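Lysyl oxidase (Pichia pastoris, PDB 1W7C) is a copper- and topaquinone-dependent amine oxidase that probably oxidises primary amines, including lysyl side chains, to aldehydes. Local coordinates at residues R291-D296 with G380-D385; L397-F402 with L427-I432. All blocks are in the same frame, centred on the assembly; numbering follows the deposited sequence. Where two conformers were deposited one is given.

How the contacts relate
Both contacts are buried in the enzyme domain, contact 2 deeper, its centre about 14 Å from the chain centre against about 21 Å for contact 1. They share a neighbourhood: strand 380-388 of contact 1 pairs with strand 391-405, which contact 2 joins to strand 418-433. W293 of contact 1 also lies against V401 of contact 2. The chemistry differs with the place. Contact 1 joins segments that do not pair and relies largely on aromatic side chains, whereas contact 2 is a backbone ladder with side-chain packing on both faces. Each also reaches the second subunit through an arginine, R292 in one and R430 in the other.

Contact 1. Residues R291-D296 with G380-D385; sequences RRWAYD and GYFTTD. With NAG (2-acetamido-2-deoxy-beta-D-glucopyranose), chain T.
G380, which meets R291 and W293 across this contact, takes the backbone N of V401 on its carbonyl O at 2.9 Å, a bond that ties G380 to the neighbouring strand 391-405. No hydrogen bond joins 291-296 to 380-385; the meeting is one of rings and backbone. Having no side chain, glycine lets the indole of W293 come edge-on to the main chain, CZ2 lying 3.8 Å from G380 N. R291 comes in beside it, with NH2 3.8 Å from G380 CA. The arginine chain is extended at first, CG opposite the backbone N, which carries CD over the centre of the indole. A bend at chi3 (-71°) then sets one face of the guanidinium over W293 CZ2; a long aliphatic stem and a flat cationic end both suit a broad aromatic surface. This layer belongs to the large beta-sandwich domain of copper amine oxidases. No backbone pairing joins 291-296 to strand 380-388; side chains of R291, W293 and Y295 reach across to it. From the other side comes F382. Its CG stands opposite its own carbonyl carbon (chi1 -65°), and its ring turns an edge toward the face of Y295 in a T-shaped stack, planes at 80° and centroids 5.3 Å apart. The closest carbons are F382 CE2 and Y295 CD1, 3.7 Å apart, while F382 CE1 approaches W293 CH2 at 4.0 Å. F302 adds a further edge-to-face partner, company that suits a flat, apolar phenyl. R292 takes no part here and forms salt bridges with E403 and with D278 of the second subunit. Farther along 380-385 the strand reaches the glycan beside N394, and the methyl CG2 of T383 touches O5 of the sugar at 3.6 Å.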
ATOM      1  N   ARG A 291      15.990  20.782  11.035  1.00 18.85           N
ATOM      2  CA  ARG A 291      15.397  19.517  11.456  1.00 18.77           C
ATOM      3  C   ARG A 291      14.274  19.764  12.454  1.00 17.41           C
ATOM      4  O   ARG A 291      14.365  20.629  13.330  1.00 17.93           O
ATOM      5  CB  ARG A 291      16.497  18.716  12.089  1.00 16.99           C
ATOM      6  CG  ARG A 291      16.070  17.352  12.592  1.00 16.95           C
ATOM      7  CD  ARG A 291      17.139  16.666  13.378  1.00 17.42           C
ATOM      8  NE  ARG A 291      18.248  16.223  12.550  1.00 17.18           N
ATOM      9  CZ  ARG A 291      19.317  15.588  13.038  1.00 20.31           C
ATOM     10  NH1 ARG A 291      19.442  15.436  14.341  1.00 19.97           N
ATOM     11  NH2 ARG A 291      20.279  15.144  12.231  1.00 21.62           N
ATOM     12  N   ARG A 292      13.213  18.968  12.323  1.00 17.33           N
ATOM     13  CA  ARG A 292      11.979  19.166  13.107  1.00 17.38           C
ATOM     14  C   ARG A 292      11.610  18.057  14.105  1.00 17.15           C
ATOM     15  O   ARG A 292      10.517  18.080  14.677  1.00 17.86           O
ATOM     16  CB  ARG A 292      10.784  19.443  12.167  1.00 17.35           C
ATOM     17  CG  ARG A 292      11.078  20.504  11.116  1.00 18.95           C
ATOM     18  CD  ARG A 292       9.907  21.140  10.462  1.00 19.14           C
ATOM     19  NE  ARG A 292       8.883  20.136  10.153  1.00 16.90           N
ATOM     20  CZ  ARG A 292       7.577  20.301  10.334  1.00 17.26           C
ATOM     21  NH1 ARG A 292       7.076  21.495  10.661  1.00 17.95           N
ATOM     22  NH2 ARG A 292       6.777  19.242  10.177  1.00 17.10           N
ATOM     23  N   TRP A 293      12.531  17.104  14.280  1.00 15.65           N
ATOM     24  CA  TRP A 293      12.473  16.092  15.320  1.00 16.56           C
ATOM     25  C   TRP A 293      13.661  16.317  16.255  1.00 17.31           C
ATOM     26  O   TRP A 293      14.676  16.877  15.881  1.00 17.22           O
ATOM     27  CB  TRP A 293      12.466  14.665  14.726  1.00 15.95           C
ATOM     28  CG  TRP A 293      13.605  14.352  13.795  1.00 16.01           C
ATOM     29  CD1 TRP A 293      13.628  14.537  12.446  1.00 16.03           C
ATOM     30  CD2 TRP A 293      14.866  13.735  14.132  1.00 15.46           C
ATOM     31  NE1 TRP A 293      14.837  14.133  11.929  1.00 16.46           N
ATOM     32  CE2 TRP A 293      15.623  13.651  12.937  1.00 15.98           C
ATOM     33  CE3 TRP A 293      15.463  13.313  15.329  1.00 16.61           C
ATOM     34  CZ2 TRP A 293      16.894  13.108  12.897  1.00 17.97           C
ATOM     35  CZ3 TRP A 293      16.726  12.773  15.285  1.00 18.72           C
ATOM     36  CH2 TRP A 293      17.439  12.690  14.079  1.00 18.49           C
ATOM     37  N   ALA A 294      13.491  15.904  17.496  1.00 16.73           N
ATOM     38  CA  ALA A 294      14.486  16.063  18.559  1.00 17.82           C
ATOM     39  C   ALA A 294      14.802  14.717  19.183  1.00 16.70           C
ATOM     40  O   ALA A 294      14.070  13.749  19.012  1.00 16.84           O
ATOM     41  CB  ALA A 294      13.996  17.036  19.615  1.00 19.19           C
ATOM     42  N   TYR A 295      15.889  14.647  19.934  1.00 17.05           N
ATOM     43  CA  TYR A 295      16.288  13.383  20.550  1.00 17.20           C
ATOM     44  C   TYR A 295      17.191  13.621  21.740  1.00 17.18           C
ATOM     45  O   TYR A 295      17.803  14.694  21.884  1.00 18.00           O
ATOM     46  CB  TYR A 295      16.987  12.456  19.550  1.00 18.26           C
ATOM     47  CG  TYR A 295      18.361  12.928  19.152  1.00 18.92           C
ATOM     48  CD1 TYR A 295      19.512  12.321  19.651  1.00 20.01           C
ATOM     49  CD2 TYR A 295      18.507  13.986  18.278  1.00 21.98           C
ATOM     50  CE1 TYR A 295      20.765  12.768  19.301  1.00 23.51           C
ATOM     51  CE2 TYR A 295      19.781  14.489  17.931  1.00 21.39           C
ATOM     52  CZ  TYR A 295      20.898  13.874  18.447  1.00 21.86           C
ATOM     53  OH  TYR A 295      22.146  14.301  18.088  1.00 29.65           O
ATOM     54  N   ASP A 296      17.202  12.598  22.597  1.00 18.55           N
ATOM     55  CA  ASP A 296      18.134  12.491  23.717  1.00 19.58           C
ATOM     56  C   ASP A 296      19.163  11.442  23.305  1.00 18.37           C
ATOM     57  O   ASP A 296      18.814  10.270  23.147  1.00 18.58           O
ATOM     58  CB  ASP A 296      17.360  12.029  24.963  1.00 18.16           C
ATOM     59  CG  ASP A 296      18.222  11.938  26.187  1.00 22.51           C
ATOM     60  OD1 ASP A 296      19.417  11.604  26.050  1.00 20.55           O
ATOM     61  OD2 ASP A 296      17.756  12.139  27.333  1.00 19.89           O
ATOM     62  N   GLY A 380      19.297  11.649  10.295  1.00 16.29           N
ATOM     63  CA  GLY A 380      20.265  11.476  11.350  1.00 17.15           C
ATOM     64  C   GLY A 380      20.483   9.982  11.600  1.00 15.30           C
ATOM     65  O   GLY A 380      19.586   9.178  11.479  1.00 17.33           O
ATOM     66  N   TYR A 381      21.723   9.650  11.982  1.00 16.35           N
ATOM     67  CA  TYR A 381      22.136   8.262  12.147  1.00 17.56           C
ATOM     68  C   TYR A 381      22.537   7.951  13.581  1.00 16.91           C
ATOM     69  O   TYR A 381      23.100   8.816  14.291  1.00 18.28           O
ATOM     70  CB  TYR A 381      23.339   7.966  11.236  1.00 18.34           C
ATOM     71  CG  TYR A 381      22.965   7.903   9.805  1.00 18.35           C
ATOM     72  CD1 TYR A 381      23.068   9.002   9.007  1.00 19.17           C
ATOM     73  CD2 TYR A 381      22.430   6.742   9.259  1.00 19.19           C
ATOM     74  CE1 TYR A 381      22.687   8.978   7.693  1.00 20.48           C
ATOM     75  CE2 TYR A 381      22.050   6.691   7.958  1.00 19.51           C
ATOM     76  CZ  TYR A 381      22.171   7.807   7.170  1.00 18.61           C
ATOM     77  OH  TYR A 381      21.770   7.770   5.855  1.00 21.21           O
ATOM     78  N   PHE A 382      22.273   6.709  13.975  1.00 16.00           N
ATOM     79  CA  PHE A 382      22.476   6.243  15.351  1.00 16.37           C
ATOM     80  C   PHE A 382      23.277   4.970  15.424  1.00 16.31           C
ATOM     81  O   PHE A 382      23.162   4.106  14.568  1.00 18.08           O
ATOM     82  CB  PHE A 382      21.093   6.108  16.056  1.00 16.40           C
ATOM     83  CG  PHE A 382      20.451   7.453  16.200  1.00 17.91           C
ATOM     84  CD1 PHE A 382      19.694   7.983  15.170  1.00 17.57           C
ATOM     85  CD2 PHE A 382      20.764   8.275  17.284  1.00 19.62           C
ATOM     86  CE1 PHE A 382      19.228   9.296  15.240  1.00 18.59           C
ATOM     87  CE2 PHE A 382      20.291   9.578  17.366  1.00 23.97           C
ATOM     88  CZ  PHE A 382      19.504  10.079  16.351  1.00 21.66           C
ATOM     89  N   THR A 383      24.114   4.905  16.455  1.00 17.42           N
ATOM     90  CA  THR A 383      25.016   3.802  16.709  1.00 17.40           C
ATOM     91  C   THR A 383      24.370   2.869  17.724  1.00 18.46           C
ATOM     92  O   THR A 383      23.814   3.319  18.748  1.00 18.98           O
ATOM     93  CB  THR A 383      26.325   4.371  17.288  1.00 19.15           C
ATOM     94  OG1 THR A 383      26.943   5.226  16.322  1.00 21.24           O
ATOM     95  CG2 THR A 383      27.314   3.259  17.571  1.00 21.08           C
ATOM     96  N   THR A 384      24.474   1.570  17.454  1.00 16.93           N
ATOM     97  CA  THR A 384      24.017   0.528  18.353  1.00 16.15           C
ATOM     98  C   THR A 384      25.133  -0.493  18.552  1.00 16.90           C
ATOM     99  O   THR A 384      26.167  -0.391  17.927  1.00 20.03           O
ATOM    100  CB  THR A 384      22.760  -0.176  17.813  1.00 18.21           C
ATOM    101  OG1 THR A 384      23.071  -0.789  16.551  1.00 18.29           O
ATOM    102  CG2 THR A 384      21.641   0.831  17.584  1.00 17.83           C
ATOM    103  N   ASP A 385      24.882  -1.502  19.374  1.00 16.88           N
ATOM    104  CA  ASP A 385      25.922  -2.488  19.655  1.00 17.08           C
ATOM    105  C   ASP A 385      25.346  -3.837  19.944  1.00 17.22           C
ATOM    106  O   ASP A 385      24.141  -3.975  20.238  1.00 18.27           O
ATOM    107  CB  ASP A 385      26.816  -1.999  20.813  1.00 19.43           C
ATOM    108  CG  ASP A 385      26.015  -1.494  21.966  1.00 17.97           C
ATOM    109  OD1 ASP A 385      25.285  -2.304  22.607  1.00 18.71           O
ATOM    110  OD2 ASP A 385      26.058  -0.282  22.286  1.00 21.67           O
TER
HETATM  111  C1  NAG T 818      30.566   3.357  19.533  1.00 42.03           C
HETATM  112  C2  NAG T 818      31.659   3.725  20.559  1.00 37.95           C
HETATM  113  C3  NAG T 818      31.413   5.104  21.161  1.00 36.36           C
HETATM  114  C4  NAG T 818      31.286   6.131  20.044  1.00 40.83           C
HETATM  115  C5  NAG T 818      30.252   5.655  19.004  1.00 38.01           C
HETATM  116  C6  NAG T 818      30.188   6.616  17.812  1.00 55.00           C
HETATM  117  C7  NAG T 818      32.924   2.082  21.825  1.00 66.39           C
HETATM  118  C8  NAG T 818      33.159   1.627  23.234  1.00 81.12           C
HETATM  119  N2  NAG T 818      31.780   2.736  21.614  1.00 41.45           N
HETATM  120  O3  NAG T 818      32.474   5.490  22.017  1.00 43.09           O
HETATM  121  O4  NAG T 818      30.952   7.390  20.598  1.00 75.83           O
HETATM  122  O5  NAG T 818      30.616   4.370  18.539  1.00 48.88           O
HETATM  123  O6  NAG T 818      31.387   6.507  17.070  1.00 57.62           O
HETATM  124  O7  NAG T 818      33.758   1.850  20.946  1.00 63.01           O

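Contact 2. Residues L397-F402 with L427-I432; sequences LSYCVF and LNVRFI
F402 and N428 interlock most closely. CB of N428 sits over the centre of the phenyl face, a CH-pi contact of 3.5 Å to the centroid, and the amide, its OD1 hydrogen-bonded to K445 NZ, runs nearly parallel to the ring, planes 12° apart. F402 CG lies between its backbone N and carbonyl carbon (chi1 64°), which swings the flat ring over the neighbouring strand. R430 continues this row: its NH1 comes obliquely to F402 CZ at 3.7 Å, and C400 SG packs against the CB at the base of its stem. The arginine's charged end is held by N441 and by D407 O of the second subunit, while C400 is tied to C375 by a disulfide. On the other face branched, apolar V401 CG1 meets L427 CD1 at 3.8 Å, and V429 CG1 approaches Y399 CD1 obliquely. Between the faces runs the ladder: C400/R430 and F402/N428 are hydrogen-bonded pairs, with V401/V429 non-hydrogen-bonded between them. Toward S398 a water bridges S398 O to I432 N. On the other edge of strand 391-405, S398 and Y399 both face F382 of strand 380-388, a classic beta bulge in the copper amine oxidase beta-sandwich.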
ATOM      1  N   LEU A 397      25.939   4.126  12.021  1.00 17.89           N
ATOM      2  CA  LEU A 397      24.975   4.201  10.928  1.00 16.77           C
ATOM      3  C   LEU A 397      24.036   2.979  10.936  1.00 16.25           C
ATOM      4  O   LEU A 397      23.644   2.445   9.901  1.00 17.89           O
ATOM      5  CB  LEU A 397      25.680   4.395   9.587  1.00 18.90           C
ATOM      6  CG  LEU A 397      26.230   5.822   9.259  1.00 25.57           C
ATOM      7  CD1 LEU A 397      26.934   6.598  10.349  1.00 24.17           C
ATOM      8  CD2 LEU A 397      27.027   5.697   8.008  1.00 24.87           C
ATOM      9  N   SER A 398      23.644   2.555  12.140  1.00 15.94           N
ATOM     10  CA  SER A 398      22.844   1.359  12.331  1.00 16.39           C
ATOM     11  C   SER A 398      21.350   1.557  12.024  1.00 14.47           C
ATOM     12  O   SER A 398      20.716   0.675  11.457  1.00 16.21           O
ATOM     13  CB  SER A 398      23.002   0.876  13.779  0.55 22.69           C
ATOM     14  OG  SER A 398      22.225  -0.264  14.035  0.55 19.20           O
ATOM     15  N   TYR A 399      20.816   2.697  12.417  1.00 14.76           N
ATOM     16  CA  TYR A 399      19.484   3.090  12.018  1.00 14.35           C
ATOM     17  C   TYR A 399      19.466   4.564  11.744  1.00 13.99           C
ATOM     18  O   TYR A 399      20.350   5.291  12.176  1.00 16.47           O
ATOM     19  CB  TYR A 399      18.409   2.642  13.013  1.00 13.71           C
ATOM     20  CG  TYR A 399      18.424   3.302  14.384  1.00 14.59           C
ATOM     21  CD1 TYR A 399      17.664   4.421  14.636  1.00 15.82           C
ATOM     22  CD2 TYR A 399      19.142   2.765  15.423  1.00 15.28           C
ATOM     23  CE1 TYR A 399      17.604   4.984  15.902  1.00 15.49           C
ATOM     24  CE2 TYR A 399      19.092   3.316  16.707  1.00 15.79           C
ATOM     25  CZ  TYR A 399      18.321   4.435  16.939  1.00 15.12           C
ATOM     26  OH  TYR A 399      18.254   5.000  18.192  1.00 15.74           O
ATOM     27  N   CYS A 400      18.489   5.005  10.963  1.00 14.63           N
ATOM     28  CA  CYS A 400      18.369   6.416  10.627  1.00 15.43           C
ATOM     29  C   CYS A 400      16.981   6.918  10.947  1.00 14.54           C
ATOM     30  O   CYS A 400      16.004   6.138  10.981  1.00 15.43           O
ATOM     31  CB  CYS A 400      18.693   6.700   9.143  1.00 15.89           C
ATOM     32  SG  CYS A 400      17.396   6.100   8.010  1.00 16.28           S
ATOM     33  N   VAL A 401      16.913   8.226  11.167  1.00 15.17           N
ATOM     34  CA  VAL A 401      15.697   8.937  11.451  1.00 14.21           C
ATOM     35  C   VAL A 401      15.589  10.125  10.518  1.00 15.62           C
ATOM     36  O   VAL A 401      16.538  10.889  10.385  1.00 15.08           O
ATOM     37  CB  VAL A 401      15.710   9.412  12.916  1.00 16.07           C
ATOM     38  CG1 VAL A 401      14.416  10.179  13.253  1.00 16.79           C
ATOM     39  CG2 VAL A 401      15.943   8.207  13.880  1.00 19.20           C
ATOM     40  N   PHE A 402      14.465  10.279   9.836  1.00 14.42           N
ATOM     41  CA  PHE A 402      14.271  11.378   8.916  1.00 14.32           C
ATOM     42  C   PHE A 402      12.821  11.788   8.809  1.00 13.36           C
ATOM     43  O   PHE A 402      11.906  10.982   9.020  1.00 14.50           O
ATOM     44  CB  PHE A 402      14.844  11.095   7.508  1.00 14.04           C
ATOM     45  CG  PHE A 402      14.177   9.949   6.773  1.00 13.68           C
ATOM     46  CD1 PHE A 402      14.604   8.651   6.973  1.00 15.12           C
ATOM     47  CD2 PHE A 402      13.160  10.193   5.855  1.00 15.34           C
ATOM     48  CE1 PHE A 402      14.028   7.590   6.285  1.00 15.18           C
ATOM     49  CE2 PHE A 402      12.577   9.131   5.156  1.00 16.28           C
ATOM     50  CZ  PHE A 402      13.012   7.840   5.373  1.00 15.31           C
ATOM     51  N   LEU A 427       7.488  11.323  10.328  1.00 12.92           N
ATOM     52  CA  LEU A 427       8.746  10.837  10.906  1.00 13.43           C
ATOM     53  C   LEU A 427       8.964   9.398  10.450  1.00 14.35           C
ATOM     54  O   LEU A 427       8.043   8.612  10.430  1.00 14.09           O
ATOM     55  CB  LEU A 427       8.723  10.861  12.434  1.00 14.34           C
ATOM     56  CG  LEU A 427      10.050  10.575  13.104  1.00 14.57           C
ATOM     57  CD1 LEU A 427      10.996  11.758  12.884  1.00 16.71           C
ATOM     58  CD2 LEU A 427       9.891  10.310  14.569  1.00 16.66           C
ATOM     59  N   ASN A 428      10.210   9.073  10.137  1.00 13.84           N
ATOM     60  CA  ASN A 428      10.566   7.784   9.580  1.00 12.64           C
ATOM     61  C   ASN A 428      11.793   7.267  10.294  1.00 12.98           C
ATOM     62  O   ASN A 428      12.784   7.997  10.412  1.00 14.34           O
ATOM     63  CB  ASN A 428      10.869   7.943   8.088  1.00 13.01           C
ATOM     64  CG  ASN A 428       9.655   8.320   7.286  1.00 12.99           C
ATOM     65  OD1 ASN A 428       8.913   7.417   6.855  1.00 14.09           O
ATOM     66  ND2 ASN A 428       9.339   9.626   7.199  1.00 14.43           N
ATOM     67  N   VAL A 429      11.677   6.009  10.738  1.00 12.04           N
ATOM     68  CA  VAL A 429      12.787   5.280  11.362  1.00 13.03           C
ATOM     69  C   VAL A 429      13.029   4.040  10.495  1.00 13.23           C
ATOM     70  O   VAL A 429      12.107   3.231  10.263  1.00 13.80           O
ATOM     71  CB  VAL A 429      12.494   4.905  12.816  1.00 14.53           C
ATOM     72  CG1 VAL A 429      13.700   4.248  13.449  1.00 15.92           C
ATOM     73  CG2 VAL A 429      11.988   6.109  13.641  1.00 22.63           C
ATOM     74  N   ARG A 430      14.255   3.947   9.954  1.00 14.15           N
ATOM     75  CA  ARG A 430      14.617   2.807   9.113  1.00 14.65           C
ATOM     76  C   ARG A 430      15.872   2.083   9.601  1.00 13.47           C
ATOM     77  O   ARG A 430      16.812   2.723  10.098  1.00 14.28           O
ATOM     78  CB  ARG A 430      14.893   3.281   7.682  1.00 15.26           C
ATOM     79  CG  ARG A 430      15.614   2.301   6.793  1.00 16.72           C
ATOM     80  CD  ARG A 430      15.752   2.776   5.347  1.00 16.45           C
ATOM     81  NE  ARG A 430      14.460   2.738   4.669  1.00 15.40           N
ATOM     82  CZ  ARG A 430      13.909   3.716   3.996  1.00 13.38           C
ATOM     83  NH1 ARG A 430      14.541   4.873   3.839  1.00 15.16           N
ATOM     84  NH2 ARG A 430      12.720   3.553   3.460  1.00 16.55           N
ATOM     85  N   PHE A 431      15.876   0.765   9.429  1.00 13.39           N
ATOM     86  CA  PHE A 431      17.153   0.063   9.354  1.00 14.83           C
ATOM     87  C   PHE A 431      17.044  -0.986   8.268  1.00 13.68           C
ATOM     88  O   PHE A 431      15.930  -1.356   7.857  1.00 14.48           O
ATOM     89  CB  PHE A 431      17.653  -0.484  10.700  1.00 15.73           C
ATOM     90  CG  PHE A 431      17.072  -1.791  11.110  1.00 15.31           C
ATOM     91  CD1 PHE A 431      15.817  -1.862  11.663  1.00 16.10           C
ATOM     92  CD2 PHE A 431      17.797  -2.963  10.953  1.00 16.83           C
ATOM     93  CE1 PHE A 431      15.301  -3.074  12.070  1.00 17.87           C
ATOM     94  CE2 PHE A 431      17.270  -4.183  11.384  1.00 16.56           C
ATOM     95  CZ  PHE A 431      16.037  -4.241  11.907  1.00 15.51           C
ATOM     96  N   ILE A 432      18.199  -1.431   7.790  1.00 14.75           N
ATOM     97  CA  ILE A 432      18.256  -2.428   6.739  1.00 14.51           C
ATOM     98  C   ILE A 432      19.165  -3.555   7.209  1.00 14.45           C
ATOM     99  O   ILE A 432      20.303  -3.318   7.641  1.00 16.34           O
ATOM    100  CB  ILE A 432      18.832  -1.778   5.436  1.00 15.02           C
ATOM    101  CG1 ILE A 432      17.818  -0.766   4.895  1.00 14.63           C
ATOM    102  CG2 ILE A 432      19.102  -2.902   4.435  1.00 17.81           C
ATOM    103  CD1 ILE A 432      18.300   0.024   3.670  1.00 15.68           C
TER
HETATM  104  O   HOH W   1      20.684  -0.727   9.224  1.00 19.62           O